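PDB 4W4T: MxaA from Stigmatella aurantiaca, which carries, in this chain, the terminal NADPH-binding reductase domain of the myxalamid polyketide-nonribosomal peptide assembly line, which reductively releases the product as a primary alcohol. Local coordinates for residues G331-P336 / L341-S346; R98-L103 / S107-A112; A40-G45 / L176-R181; L228-S233 / V239-P244. One frame throughout, in Å; residues are numbered along the deposited sequence.

Contact 1: residues G331-P336 / L341-S346; sequences GLRVLP and LSELGS
Glu-343 of helix 337-348 meets Arg-333 and Leu-335 of strand 333-336 in a strand-to-helix unit, where the chain passes from the strand through Pro-336, the N-cap, straight into the helix. The charged part of the contact is a long salt bridge: Arg-333 NH2 stands 3.7 Å from Glu-343 OE1, with no hydrogen bond between the two segments. OE1 lies at the edge of the guanidinium, in its plane, yet the carboxylate plane is turned 43° from that plane. The carboxylate also meets an apolar neighbour, since both of its oxygens and its carbon lie close to a methyl of Leu-335, and the two side chains cross at about a right angle. Further out, Val-274 touches Arg-333, Leu-335 and Glu-343, and strand 274-277 pairs in parallel with 333-336 through backbone bonds from Arg-333 and Leu-335 to Ala-275. On the helix, Gly-345 O accepts a hydrogen bond from Ser-161 OG of the second subunit, which places the contact beside the subunit interface. A bend at chi3 (-49°) turns the end of Arg-333 toward the helix, and Leu-335 CD1 comes within 3.4 Å of Glu-343 OE2.

Contact 2: residues R98-L103 / S107-A112; sequences RIRKNL and SLWNEA
Arg-100 lays its aliphatic CG, rather than its charged end, over the indole of Trp-109: CG is 3.5 Å from the centroid of the six-membered ring and 15° off its normal, a CH-pi contact over the face. CG trans to the backbone N (chi1 -174°) carries the chain across the ring. A bend at chi3 then turns the guanidinium steeply out of the indole plane, and its NH1 is hydrogen-bonded to Asn-97 OD1. Leu-103 CB approaches the same indole from its edge, 4.2 Å from Trp-109 CE3. On the loop side, Trp-109 NE1 makes a weak hydrogen bond to Glu-111 OE2 (3.4 Å). The backbone link is a Schellman motif that ends the helix: Leu-108 N donates to Leu-103 O over 2.9 Å with an N-H...O angle of 163°, and Ser-107, the C-prime residue at positive phi, pairs its N with Glu-104 O. Across the turn, Leu-103 CG rests 4.1 Å from Leu-108 CB. Arg-98 is an NADPH-binding residue, although no cofactor is bound here. Helix 92-105 packs through Leu-103 against Ala-69 of helix 66-78, which Leu-108 also meets at Phe-70, while Ile-99 and Trp-109 both touch Ile-117 of strand 117-121.

Contact 3: residues A40-G45 / L176-R181; sequences AEIALG and LATRTR. With ACT (acetate ion), chain C.
Thr-178 fits against the turn at Ile-42 and Ala-43: its CB lies 3.4 Å from Ala-43 O, and its OG1 is 3.7 Å from Ile-42 CG2. With chi1 at 55°, OG1 sits between the backbone N and the carbonyl carbon, and from there it hydrogen-bonds to Leu-174 O, with Arg-175 O as a second acceptor, in the last turn of helix 159-177. Toward the Ile-42 methyl, OG1 makes a plain van der Waals contact, and the two side chains cross at about a right angle. Ile-42 points its CG2 branch at Thr-178 and touches Arg-171, Leu-174 and Arg-175 of helix 159-177. No direct hydrogen bond joins the segments, but two waters bridge their carbonyls: one lies 2.8 Å from Ala-43 O and 2.7 Å from Thr-178 O, the other links Glu-41 O and, weakly, Thr-178 O, though not every such bond need be made at once. Arg-179, folded at chi2 and chi3 (54°), turns its guanidinium to an acetate, probably from the crystallisation liquor; NH1 donates to OXT over 3.0 Å at 162°. Arg-235 NH1 holds Ile-42 O. The bend of the loop is an inverse gamma turn centred on Ile-42, laid against the C-terminal end of helix 159-177.

Contact 4: residues L228-S233 / V239-P244; sequences LVREAS and VTILRP
Val-229 makes the tightest carbon contact, its CG1 3.4 Å from Val-239 CG1, closer than the usual van der Waals distance. The same methyl reaches tip to tip toward Ile-241 CG1 at 4.1 Å. At Arg-230 the chain runs extended from CG to NE, and Ile-241 CD1 sits over the centre of one guanidinium face, 3.5 Å above its plane. The far end of this arginine comes near a second one: Arg-230 NH2 and Arg-243 NH2 are 3.2 Å apart, two donors with no bond between them and planes 68° apart. Glu-226 OE2 forms salt bridges to Arg-230 NE and Arg-243 NH2, which probably offsets the like charges; Arg-230 NH2 also bonds to Thr-307 OG1. Helix segment 228-233 and strand segment 239-244 run in nearly opposite directions, at 152° with axes 9.1 Å apart, as helix 217-234 leads into strand 239-248 of a Rossmann-type parallel sheet. Arg-243 lies about 8 Å, side chain to side chain, from the NADPH-binding Lys-222 of this helix. At Ser-233, CB lies near Val-239 CB, and a water bonded to Ser-233 OG (2.6 Å) accepts a hydrogen bond from Val-239 N.

In the fold
Along the chain, contact 3 spans contact 2, contact 4 follows and contact 1 comes last. Contacts 2, 3 and 4 belong to the Rossmann-type part of the fold. Contact 2 borders strand 117-121 and contact 4 includes strand 239-248. Contacts 3 and 4 are neighbours, with centres 15 Å and nearest atoms about 5 Å apart; segment 176-181 runs off helix 159-177, which packs on helix 217-234. Contact 1 belongs to the separate two-stranded sheet 274-277/333-336, its centre 53 Å from that of contact 3. Contact 2 holds the NADPH-binding Arg-98 and lies near Phe-66 and Thr-64, and Arg-243 of contact 4 lies near NADPH-binding Lys-222 and Tyr-218; contacts 1 and 3 lie away from these sites.

Contact 1: residues G331-P336 / L341-S346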
loop_
_atom_site.group_PDB
_atom_site.type_symbol
_atom_site.label_atom_id
_atom_site.label_comp_id
_atom_site.label_asym_id
_atom_site.label_seq_id
_atom_site.Cartn_x
_atom_site.Cartn_y
_atom_site.Cartn_z
ATOM N N GLY A 331 -22.806 16.175 -3.432
ATOM C CA GLY A 331 -22.081 17.430 -3.371
ATOM C C GLY A 331 -20.606 17.255 -3.674
ATOM O O GLY A 331 -19.978 16.320 -3.191
ATOM N N LEU A 332 -20.059 18.153 -4.483
ATOM C CA LEU A 332 -18.644 18.133 -4.814
ATOM C C LEU A 332 -18.104 19.552 -4.944
ATOM O O LEU A 332 -18.431 20.274 -5.893
ATOM C CB LEU A 332 -18.403 17.355 -6.117
ATOM C CG LEU A 332 -18.627 15.840 -6.129
ATOM C CD1 LEU A 332 -18.383 15.305 -7.536
ATOM C CD2 LEU A 332 -17.722 15.118 -5.119
ATOM N N ARG A 333 -17.289 19.962 -3.977
ATOM C CA ARG A 333 -16.475 21.160 -4.141
ATOM C C ARG A 333 -15.328 20.810 -5.065
ATOM O O ARG A 333 -14.862 19.668 -5.071
ATOM C CB ARG A 333 -15.936 21.670 -2.796
ATOM C CG ARG A 333 -16.987 21.955 -1.755
ATOM C CD ARG A 333 -16.378 22.659 -0.537
ATOM N NE ARG A 333 -15.182 21.969 -0.068
ATOM C CZ ARG A 333 -15.197 20.873 0.680
ATOM N NH1 ARG A 333 -16.355 20.348 1.066
ATOM N NH2 ARG A 333 -14.054 20.303 1.045
ATOM N N VAL A 334 -14.869 21.763 -5.860
ATOM C CA VAL A 334 -13.723 21.494 -6.719
ATOM C C VAL A 334 -12.471 22.197 -6.208
ATOM O O VAL A 334 -12.508 23.369 -5.843
ATOM C CB VAL A 334 -13.985 21.920 -8.167
ATOM C CG1 VAL A 334 -12.781 21.600 -9.037
ATOM C CG2 VAL A 334 -15.190 21.193 -8.696
ATOM N N LEU A 335 -11.368 21.467 -6.204
ATOM C CA LEU A 335 -10.071 21.990 -5.811
ATOM C C LEU A 335 -8.999 21.642 -6.828
ATOM O O LEU A 335 -9.053 20.579 -7.460
ATOM C CB LEU A 335 -9.652 21.421 -4.458
ATOM C CG LEU A 335 -10.393 21.775 -3.184
ATOM C CD1 LEU A 335 -9.805 20.910 -2.080
ATOM C CD2 LEU A 335 -10.226 23.256 -2.868
ATOM N N PRO A 336 -7.997 22.521 -6.970
ATOM C CA PRO A 336 -6.800 22.172 -7.737
ATOM C C PRO A 336 -6.280 20.800 -7.298
ATOM O O PRO A 336 -6.419 20.465 -6.114
ATOM C CB PRO A 336 -5.814 23.285 -7.373
ATOM C CG PRO A 336 -6.672 24.446 -7.026
ATOM C CD PRO A 336 -7.921 23.880 -6.399
ATOM N N LEU A 341 -5.282 16.427 -3.457
ATOM C CA LEU A 341 -4.431 15.323 -3.013
ATOM C C LEU A 341 -4.021 15.520 -1.548
ATOM O O LEU A 341 -3.890 14.557 -0.781
ATOM C CB LEU A 341 -3.196 15.206 -3.905
ATOM C CG LEU A 341 -2.296 13.979 -3.705
ATOM C CD1 LEU A 341 -3.066 12.685 -3.986
ATOM C CD2 LEU A 341 -1.072 14.066 -4.614
ATOM N N SER A 342 -3.829 16.776 -1.165
ATOM C CA SER A 342 -3.443 17.083 0.211
ATOM C C SER A 342 -4.607 16.816 1.164
ATOM O O SER A 342 -4.404 16.333 2.275
ATOM C CB SER A 342 -2.968 18.530 0.320
ATOM O OG SER A 342 -2.911 18.920 1.672
ATOM N N GLU A 343 -5.830 17.110 0.730
ATOM C CA GLU A 343 -6.997 16.785 1.545
ATOM C C GLU A 343 -7.184 15.276 1.668
ATOM O O GLU A 343 -7.640 14.783 2.700
ATOM C CB GLU A 343 -8.262 17.442 0.981
ATOM C CG GLU A 343 -8.157 18.950 0.954
ATOM C CD GLU A 343 -9.481 19.668 1.164
ATOM O OE1 GLU A 343 -10.553 19.012 1.147
ATOM O OE2 GLU A 343 -9.444 20.907 1.339
ATOM N N LEU A 344 -6.835 14.538 0.620
ATOM C CA LEU A 344 -6.914 13.088 0.679
ATOM C C LEU A 344 -5.945 12.577 1.754
ATOM O O LEU A 344 -6.302 11.745 2.583
ATOM C CB LEU A 344 -6.588 12.466 -0.684
ATOM C CG LEU A 344 -6.633 10.939 -0.815
ATOM C CD1 LEU A 344 -7.997 10.383 -0.456
ATOM C CD2 LEU A 344 -6.257 10.518 -2.235
ATOM N N GLY A 345 -4.725 13.104 1.732
ATOM C CA GLY A 345 -3.707 12.706 2.690
ATOM C C GLY A 345 -4.153 12.988 4.113
ATOM O O GLY A 345 -3.993 12.154 5.005
ATOM N N SER A 346 -4.740 14.161 4.313
ATOM C CA SER A 346 -5.253 14.539 5.623
ATOM C C SER A 346 -6.408 13.625 6.052
ATOM O O SER A 346 -6.485 13.191 7.200
ATOM C CB SER A 346 -5.686 16.002 5.599
ATOM O OG SER A 346 -6.495 16.312 6.710
#

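Contact 2: residues R98-L103 / S107-A112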
loop_
_atom_site.group_PDB
_atom_site.type_symbol
_atom_site.label_atom_id
_atom_site.label_comp_id
_atom_site.label_asym_id
_atom_site.label_seq_id
_atom_site.Cartn_x
_atom_site.Cartn_y
_atom_site.Cartn_z
ATOM N N ARG A 98 -16.206 -21.118 -10.221
ATOM C CA ARG A 98 -15.575 -19.805 -10.224
ATOM C C ARG A 98 -16.043 -19.000 -11.433
ATOM O O ARG A 98 -16.447 -17.851 -11.303
ATOM C CB ARG A 98 -14.048 -19.931 -10.225
ATOM C CG ARG A 98 -13.461 -20.541 -8.961
ATOM C CD ARG A 98 -11.958 -20.281 -8.874
ATOM N NE ARG A 98 -11.660 -18.853 -8.723
ATOM C CZ ARG A 98 -10.608 -18.243 -9.262
ATOM N NH1 ARG A 98 -9.741 -18.930 -10.002
ATOM N NH2 ARG A 98 -10.428 -16.945 -9.073
ATOM N N ILE A 99 -15.999 -19.609 -12.608
ATOM C CA ILE A 99 -16.429 -18.926 -13.816
ATOM C C ILE A 99 -17.900 -18.524 -13.707
ATOM O O ILE A 99 -18.260 -17.367 -13.969
ATOM C CB ILE A 99 -16.196 -19.803 -15.031
ATOM C CG1 ILE A 99 -14.693 -20.032 -15.200
ATOM C CG2 ILE A 99 -16.771 -19.163 -16.270
ATOM C CD1 ILE A 99 -14.354 -21.199 -16.102
ATOM N N ARG A 100 -18.748 -19.456 -13.277
ATOM C CA ARG A 100 -20.174 -19.151 -13.148
ATOM C C ARG A 100 -20.430 -18.010 -12.163
ATOM O O ARG A 100 -21.189 -17.081 -12.462
ATOM C CB ARG A 100 -20.963 -20.381 -12.710
ATOM C CG ARG A 100 -22.470 -20.144 -12.701
ATOM C CD ARG A 100 -23.238 -21.314 -12.095
ATOM N NE ARG A 100 -22.849 -21.540 -10.709
ATOM C CZ ARG A 100 -22.105 -22.561 -10.294
ATOM N NH1 ARG A 100 -21.681 -23.482 -11.158
ATOM N NH2 ARG A 100 -21.798 -22.665 -9.006
ATOM N N LYS A 101 -19.799 -18.071 -10.995
ATOM C CA LYS A 101 -20.010 -17.052 -9.976
ATOM C C LYS A 101 -19.569 -15.673 -10.461
ATOM O O LYS A 101 -20.237 -14.660 -10.185
ATOM C CB LYS A 101 -19.275 -17.416 -8.682
ATOM C CG LYS A 101 -19.950 -18.532 -7.877
ATOM C CD LYS A 101 -19.247 -18.780 -6.543
ATOM C CE LYS A 101 -19.860 -19.964 -5.798
ATOM N NZ LYS A 101 -21.320 -19.770 -5.533
ATOM N N ASN A 102 -18.446 -15.628 -11.175
ATOM C CA ASN A 102 -17.970 -14.364 -11.731
ATOM C C ASN A 102 -19.024 -13.765 -12.647
ATOM O O ASN A 102 -19.353 -12.586 -12.533
ATOM C CB ASN A 102 -16.654 -14.550 -12.496
ATOM C CG ASN A 102 -16.026 -13.222 -12.913
ATOM O OD1 ASN A 102 -15.918 -12.308 -12.112
ATOM N ND2 ASN A 102 -15.604 -13.125 -14.172
ATOM N N LEU A 103 -19.572 -14.579 -13.543
ATOM C CA LEU A 103 -20.565 -14.069 -14.477
ATOM C C LEU A 103 -21.845 -13.672 -13.743
ATOM O O LEU A 103 -22.486 -12.680 -14.103
ATOM C CB LEU A 103 -20.856 -15.083 -15.585
ATOM C CG LEU A 103 -19.981 -14.888 -16.837
ATOM C CD1 LEU A 103 -18.518 -15.218 -16.552
ATOM C CD2 LEU A 103 -20.490 -15.679 -18.037
ATOM N N SER A 107 -24.471 -10.108 -13.549
ATOM C CA SER A 107 -25.759 -10.440 -14.154
ATOM C C SER A 107 -25.633 -10.941 -15.583
ATOM O O SER A 107 -26.482 -10.646 -16.421
ATOM C CB SER A 107 -26.692 -9.224 -14.109
ATOM O OG SER A 107 -26.891 -8.824 -12.771
ATOM N N LEU A 108 -24.578 -11.712 -15.850
ATOM C CA LEU A 108 -24.347 -12.265 -17.175
ATOM C C LEU A 108 -24.683 -13.749 -17.269
ATOM O O LEU A 108 -24.723 -14.302 -18.368
ATOM C CB LEU A 108 -22.892 -12.071 -17.590
ATOM C CG LEU A 108 -22.418 -10.635 -17.811
ATOM C CD1 LEU A 108 -20.897 -10.600 -17.829
ATOM C CD2 LEU A 108 -22.986 -10.092 -19.116
ATOM N N TRP A 109 -24.920 -14.392 -16.131
ATOM C CA TRP A 109 -25.138 -15.832 -16.148
ATOM C C TRP A 109 -26.541 -16.251 -16.574
ATOM O O TRP A 109 -27.544 -15.687 -16.127
ATOM C CB TRP A 109 -24.842 -16.452 -14.788
ATOM C CG TRP A 109 -24.993 -17.934 -14.850
ATOM C CD1 TRP A 109 -26.016 -18.680 -14.341
ATOM C CD2 TRP A 109 -24.117 -18.852 -15.514
ATOM N NE1 TRP A 109 -25.819 -20.011 -14.630
ATOM C CE2 TRP A 109 -24.658 -20.141 -15.347
ATOM C CE3 TRP A 109 -22.918 -18.708 -16.220
ATOM C CZ2 TRP A 109 -24.042 -21.278 -15.862
ATOM C CZ3 TRP A 109 -22.311 -19.835 -16.734
ATOM C CH2 TRP A 109 -22.872 -21.105 -16.550
ATOM N N ASN A 110 -26.583 -17.240 -17.467
ATOM C CA ASN A 110 -27.782 -18.041 -17.722
ATOM C C ASN A 110 -27.351 -19.485 -17.964
ATOM O O ASN A 110 -26.327 -19.733 -18.590
ATOM C CB ASN A 110 -28.585 -17.511 -18.903
ATOM C CG ASN A 110 -27.818 -17.565 -20.203
ATOM O OD1 ASN A 110 -27.800 -18.600 -20.871
ATOM N ND2 ASN A 110 -27.176 -16.456 -20.574
ATOM N N GLU A 111 -28.153 -20.439 -17.507
ATOM C CA GLU A 111 -27.692 -21.828 -17.473
ATOM C C GLU A 111 -27.469 -22.438 -18.858
ATOM O O GLU A 111 -26.804 -23.468 -18.978
ATOM C CB GLU A 111 -28.661 -22.685 -16.660
ATOM C CG GLU A 111 -28.272 -22.775 -15.193
ATOM C CD GLU A 111 -26.991 -23.575 -14.972
ATOM O OE1 GLU A 111 -26.701 -24.483 -15.782
ATOM O OE2 GLU A 111 -26.259 -23.284 -13.995
ATOM N N ALA A 112 -27.977 -21.795 -19.906
ATOM C CA ALA A 112 -27.692 -22.260 -21.259
ATOM C C ALA A 112 -26.229 -22.017 -21.657
ATOM O O ALA A 112 -25.783 -22.473 -22.716
ATOM C CB ALA A 112 -28.627 -21.599 -22.258
#

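Contact 3: residues A40-G45 / L176-R181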
loop_
_atom_site.group_PDB
_atom_site.type_symbol
_atom_site.label_atom_id
_atom_site.label_comp_id
_atom_site.label_asym_id
_atom_site.label_seq_id
_atom_site.Cartn_x
_atom_site.Cartn_y
_atom_site.Cartn_z
ATOM N N ALA A 40 13.429 -18.555 -29.851
ATOM C CA ALA A 40 13.532 -18.900 -31.267
ATOM C C ALA A 40 12.566 -19.995 -31.693
ATOM O O ALA A 40 12.097 -19.999 -32.835
ATOM C CB ALA A 40 14.966 -19.315 -31.597
ATOM N N GLU A 41 12.260 -20.916 -30.787
ATOM C CA GLU A 41 11.431 -22.059 -31.151
ATOM C C GLU A 41 9.953 -21.690 -31.233
ATOM O O GLU A 41 9.162 -22.430 -31.816
ATOM C CB GLU A 41 11.619 -23.217 -30.170
ATOM C CG GLU A 41 11.041 -23.001 -28.781
ATOM C CD GLU A 41 12.031 -22.384 -27.807
ATOM O OE1 GLU A 41 13.032 -21.792 -28.267
ATOM O OE2 GLU A 41 11.803 -22.489 -26.576
ATOM N N ILE A 42 9.575 -20.548 -30.665
ATOM C CA ILE A 42 8.197 -20.098 -30.796
ATOM C C ILE A 42 8.045 -19.467 -32.173
ATOM O O ILE A 42 8.201 -18.253 -32.356
ATOM C CB ILE A 42 7.802 -19.129 -29.676
ATOM C CG1 ILE A 42 7.993 -19.821 -28.321
ATOM C CG2 ILE A 42 6.357 -18.642 -29.864
ATOM C CD1 ILE A 42 7.756 -18.931 -27.126
ATOM N N ALA A 43 7.768 -20.330 -33.147
ATOM C CA ALA A 43 7.684 -19.951 -34.550
ATOM C C ALA A 43 6.786 -20.955 -35.264
ATOM O O ALA A 43 6.388 -21.948 -34.676
ATOM C CB ALA A 43 9.066 -19.908 -35.176
ATOM N N LEU A 44 6.452 -20.694 -36.521
ATOM C CA LEU A 44 5.513 -21.555 -37.223
ATOM C C LEU A 44 6.106 -22.962 -37.362
ATOM O O LEU A 44 5.409 -23.955 -37.159
ATOM C CB LEU A 44 5.150 -20.974 -38.599
ATOM C CG LEU A 44 4.451 -19.605 -38.621
ATOM C CD1 LEU A 44 3.879 -19.278 -39.990
ATOM C CD2 LEU A 44 3.363 -19.532 -37.565
ATOM N N GLY A 45 7.397 -23.030 -37.671
ATOM C CA GLY A 45 8.074 -24.304 -37.847
ATOM C C GLY A 45 7.293 -25.219 -38.773
ATOM O O GLY A 45 6.937 -24.820 -39.880
ATOM N N LEU A 176 1.725 -22.093 -27.074
ATOM C CA LEU A 176 0.556 -22.910 -27.384
ATOM C C LEU A 176 0.034 -22.602 -28.787
ATOM O O LEU A 176 -0.365 -23.501 -29.537
ATOM C CB LEU A 176 -0.534 -22.682 -26.335
ATOM C CG LEU A 176 -1.854 -23.424 -26.540
ATOM C CD1 LEU A 176 -1.665 -24.926 -26.334
ATOM C CD2 LEU A 176 -2.940 -22.881 -25.629
ATOM N N ALA A 177 0.051 -21.324 -29.149
ATOM C CA ALA A 177 -0.458 -20.883 -30.445
ATOM C C ALA A 177 0.405 -21.395 -31.600
ATOM O O ALA A 177 -0.030 -21.402 -32.748
ATOM C CB ALA A 177 -0.542 -19.359 -30.488
ATOM N N THR A 178 1.630 -21.830 -31.297
ATOM C CA THR A 178 2.513 -22.339 -32.335
ATOM C C THR A 178 2.838 -23.823 -32.151
ATOM O O THR A 178 3.673 -24.358 -32.869
ATOM C CB THR A 178 3.843 -21.553 -32.394
ATOM O OG1 THR A 178 4.464 -21.559 -31.099
ATOM C CG2 THR A 178 3.603 -20.113 -32.848
ATOM N N ARG A 179 2.184 -24.477 -31.194
ATOM C CA ARG A 179 2.450 -25.888 -30.904
ATOM C C ARG A 179 1.455 -26.784 -31.642
ATOM O O ARG A 179 0.246 -26.610 -31.504
ATOM C CB ARG A 179 2.374 -26.156 -29.399
ATOM C CG ARG A 179 2.685 -27.614 -28.981
ATOM C CD ARG A 179 4.159 -27.947 -29.160
ATOM N NE ARG A 179 5.025 -26.994 -28.460
ATOM C CZ ARG A 179 5.473 -27.124 -27.210
ATOM N NH1 ARG A 179 5.145 -28.167 -26.453
ATOM N NH2 ARG A 179 6.241 -26.171 -26.705
ATOM N N THR A 180 1.982 -27.758 -32.378
ATOM C CA THR A 180 1.163 -28.738 -33.079
ATOM C C THR A 180 0.535 -28.129 -34.323
ATOM O O THR A 180 0.854 -28.515 -35.448
ATOM C CB THR A 180 0.049 -29.293 -32.173
ATOM O OG1 THR A 180 0.627 -29.849 -30.986
ATOM C CG2 THR A 180 -0.741 -30.371 -32.900
ATOM N N ARG A 181 -0.359 -27.173 -34.109
ATOM C CA ARG A 181 -1.031 -26.489 -35.210
ATOM C C ARG A 181 -1.299 -25.028 -34.862
ATOM O O ARG A 181 -1.556 -24.689 -33.707
ATOM C CB ARG A 181 -2.330 -27.193 -35.575
ATOM C CG ARG A 181 -3.354 -27.306 -34.458
ATOM C CD ARG A 181 -4.526 -28.129 -34.983
ATOM N NE ARG A 181 -5.652 -28.235 -34.075
ATOM C CZ ARG A 181 -6.671 -27.383 -34.067
ATOM N NH1 ARG A 181 -6.668 -26.358 -34.907
ATOM N NH2 ARG A 181 -7.682 -27.558 -33.231
HETATM C C ACT C . 7.488 -27.582 -23.403
HETATM O O ACT C . 7.916 -27.738 -22.211
HETATM O OXT ACT C . 6.732 -28.442 -23.971
HETATM C CH3 ACT C . 7.898 -26.364 -24.182
HETATM O O HOH W 1 6.825 -24.052 -31.781
HETATM O O HOH W 2 6.018 -24.711 -34.228
#

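Contact 4: residues L228-S233 / V239-P244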
loop_
_atom_site.group_PDB
_atom_site.type_symbol
_atom_site.label_atom_id
_atom_site.label_comp_id
_atom_site.label_asym_id
_atom_site.label_seq_id
_atom_site.Cartn_x
_atom_site.Cartn_y
_atom_site.Cartn_z
ATOM N N LEU A 228 6.410 -9.178 -27.418
ATOM C CA LEU A 228 6.477 -10.615 -27.692
ATOM C C LEU A 228 5.447 -11.002 -28.737
ATOM O O LEU A 228 5.743 -11.758 -29.663
ATOM C CB LEU A 228 6.259 -11.431 -26.424
ATOM C CG LEU A 228 7.391 -11.385 -25.399
ATOM C CD1 LEU A 228 7.024 -12.223 -24.185
ATOM C CD2 LEU A 228 8.694 -11.884 -26.011
ATOM N N VAL A 229 4.242 -10.453 -28.587
ATOM C CA VAL A 229 3.146 -10.768 -29.491
ATOM C C VAL A 229 3.443 -10.219 -30.890
ATOM O O VAL A 229 3.197 -10.887 -31.904
ATOM C CB VAL A 229 1.809 -10.214 -28.953
ATOM C CG1 VAL A 229 0.711 -10.356 -29.993
ATOM C CG2 VAL A 229 1.413 -10.949 -27.687
ATOM N N ARG A 230 4.006 -9.018 -30.951
ATOM C CA ARG A 230 4.386 -8.455 -32.246
ATOM C C ARG A 230 5.451 -9.299 -32.963
ATOM O O ARG A 230 5.364 -9.523 -34.175
ATOM C CB ARG A 230 4.851 -7.009 -32.077
ATOM C CG ARG A 230 3.682 -6.083 -31.728
ATOM C CD ARG A 230 4.006 -4.598 -31.810
ATOM N NE ARG A 230 2.828 -3.842 -31.366
ATOM C CZ ARG A 230 1.799 -3.546 -32.152
ATOM N NH1 ARG A 230 1.818 -3.917 -33.431
ATOM N NH2 ARG A 230 0.752 -2.885 -31.673
ATOM N N GLU A 231 6.446 -9.784 -32.231
ATOM C CA GLU A 231 7.450 -10.643 -32.862
ATOM C C GLU A 231 6.831 -11.936 -33.389
ATOM O O GLU A 231 7.233 -12.431 -34.438
ATOM C CB GLU A 231 8.591 -10.969 -31.890
ATOM C CG GLU A 231 9.623 -11.990 -32.422
ATOM C CD GLU A 231 10.359 -11.543 -33.697
ATOM O OE1 GLU A 231 10.315 -10.345 -34.042
ATOM O OE2 GLU A 231 10.981 -12.404 -34.363
ATOM N N ALA A 232 5.872 -12.490 -32.656
ATOM C CA ALA A 232 5.168 -13.684 -33.110
ATOM C C ALA A 232 4.446 -13.384 -34.415
ATOM O O ALA A 232 4.468 -14.186 -35.344
ATOM C CB ALA A 232 4.185 -14.175 -32.060
ATOM N N SER A 233 3.807 -12.221 -34.467
ATOM C CA SER A 233 3.108 -11.762 -35.656
ATOM C C SER A 233 4.100 -11.652 -36.807
ATOM O O SER A 233 3.816 -12.096 -37.925
ATOM C CB SER A 233 2.428 -10.405 -35.393
ATOM O OG SER A 233 1.679 -9.954 -36.506
ATOM N N VAL A 239 -2.397 -12.574 -35.608
ATOM C CA VAL A 239 -2.619 -11.911 -34.331
ATOM C C VAL A 239 -3.471 -10.668 -34.528
ATOM O O VAL A 239 -3.301 -9.963 -35.509
ATOM C CB VAL A 239 -1.287 -11.488 -33.677
ATOM C CG1 VAL A 239 -1.534 -10.626 -32.478
ATOM C CG2 VAL A 239 -0.441 -12.714 -33.293
ATOM N N THR A 240 -4.380 -10.412 -33.595
ATOM C CA THR A 240 -4.989 -9.088 -33.478
ATOM C C THR A 240 -4.553 -8.513 -32.131
ATOM O O THR A 240 -4.475 -9.233 -31.122
ATOM C CB THR A 240 -6.532 -9.134 -33.594
ATOM O OG1 THR A 240 -7.110 -9.644 -32.385
ATOM C CG2 THR A 240 -6.950 -10.018 -34.734
ATOM N N ILE A 241 -4.223 -7.226 -32.122
ATOM C CA ILE A 241 -3.827 -6.571 -30.877
ATOM C C ILE A 241 -4.839 -5.514 -30.498
ATOM O O ILE A 241 -5.022 -4.539 -31.212
ATOM C CB ILE A 241 -2.431 -5.942 -30.995
ATOM C CG1 ILE A 241 -1.406 -7.054 -31.291
ATOM C CG2 ILE A 241 -2.082 -5.157 -29.721
ATOM C CD1 ILE A 241 0.011 -6.541 -31.523
ATOM N N LEU A 242 -5.508 -5.740 -29.372
ATOM C CA LEU A 242 -6.591 -4.888 -28.901
ATOM C C LEU A 242 -6.151 -4.162 -27.640
ATOM O O LEU A 242 -5.798 -4.805 -26.659
ATOM C CB LEU A 242 -7.837 -5.734 -28.632
ATOM C CG LEU A 242 -8.064 -6.631 -29.850
ATOM C CD1 LEU A 242 -8.552 -8.018 -29.493
ATOM C CD2 LEU A 242 -8.998 -5.935 -30.803
ATOM N N ARG A 243 -6.181 -2.828 -27.670
ATOM C CA ARG A 243 -5.752 -2.020 -26.531
ATOM C C ARG A 243 -6.935 -1.260 -25.942
ATOM O O ARG A 243 -7.299 -0.199 -26.442
ATOM C CB ARG A 243 -4.679 -1.007 -26.950
ATOM C CG ARG A 243 -3.403 -1.571 -27.541
ATOM C CD ARG A 243 -2.524 -0.400 -28.032
ATOM N NE ARG A 243 -1.175 -0.799 -28.425
ATOM C CZ ARG A 243 -0.379 -0.074 -29.203
ATOM N NH1 ARG A 243 -0.800 1.086 -29.705
ATOM N NH2 ARG A 243 0.843 -0.508 -29.483
ATOM N N PRO A 244 -7.548 -1.803 -24.884
ATOM C CA PRO A 244 -8.636 -1.091 -24.215
ATOM C C PRO A 244 -8.124 0.136 -23.476
ATOM O O PRO A 244 -6.990 0.115 -23.029
ATOM C CB PRO A 244 -9.181 -2.126 -23.227
ATOM C CG PRO A 244 -8.680 -3.456 -23.745
ATOM C CD PRO A 244 -7.336 -3.143 -24.314
HETATM O O HOH W 3 -0.409 -11.290 -37.430
#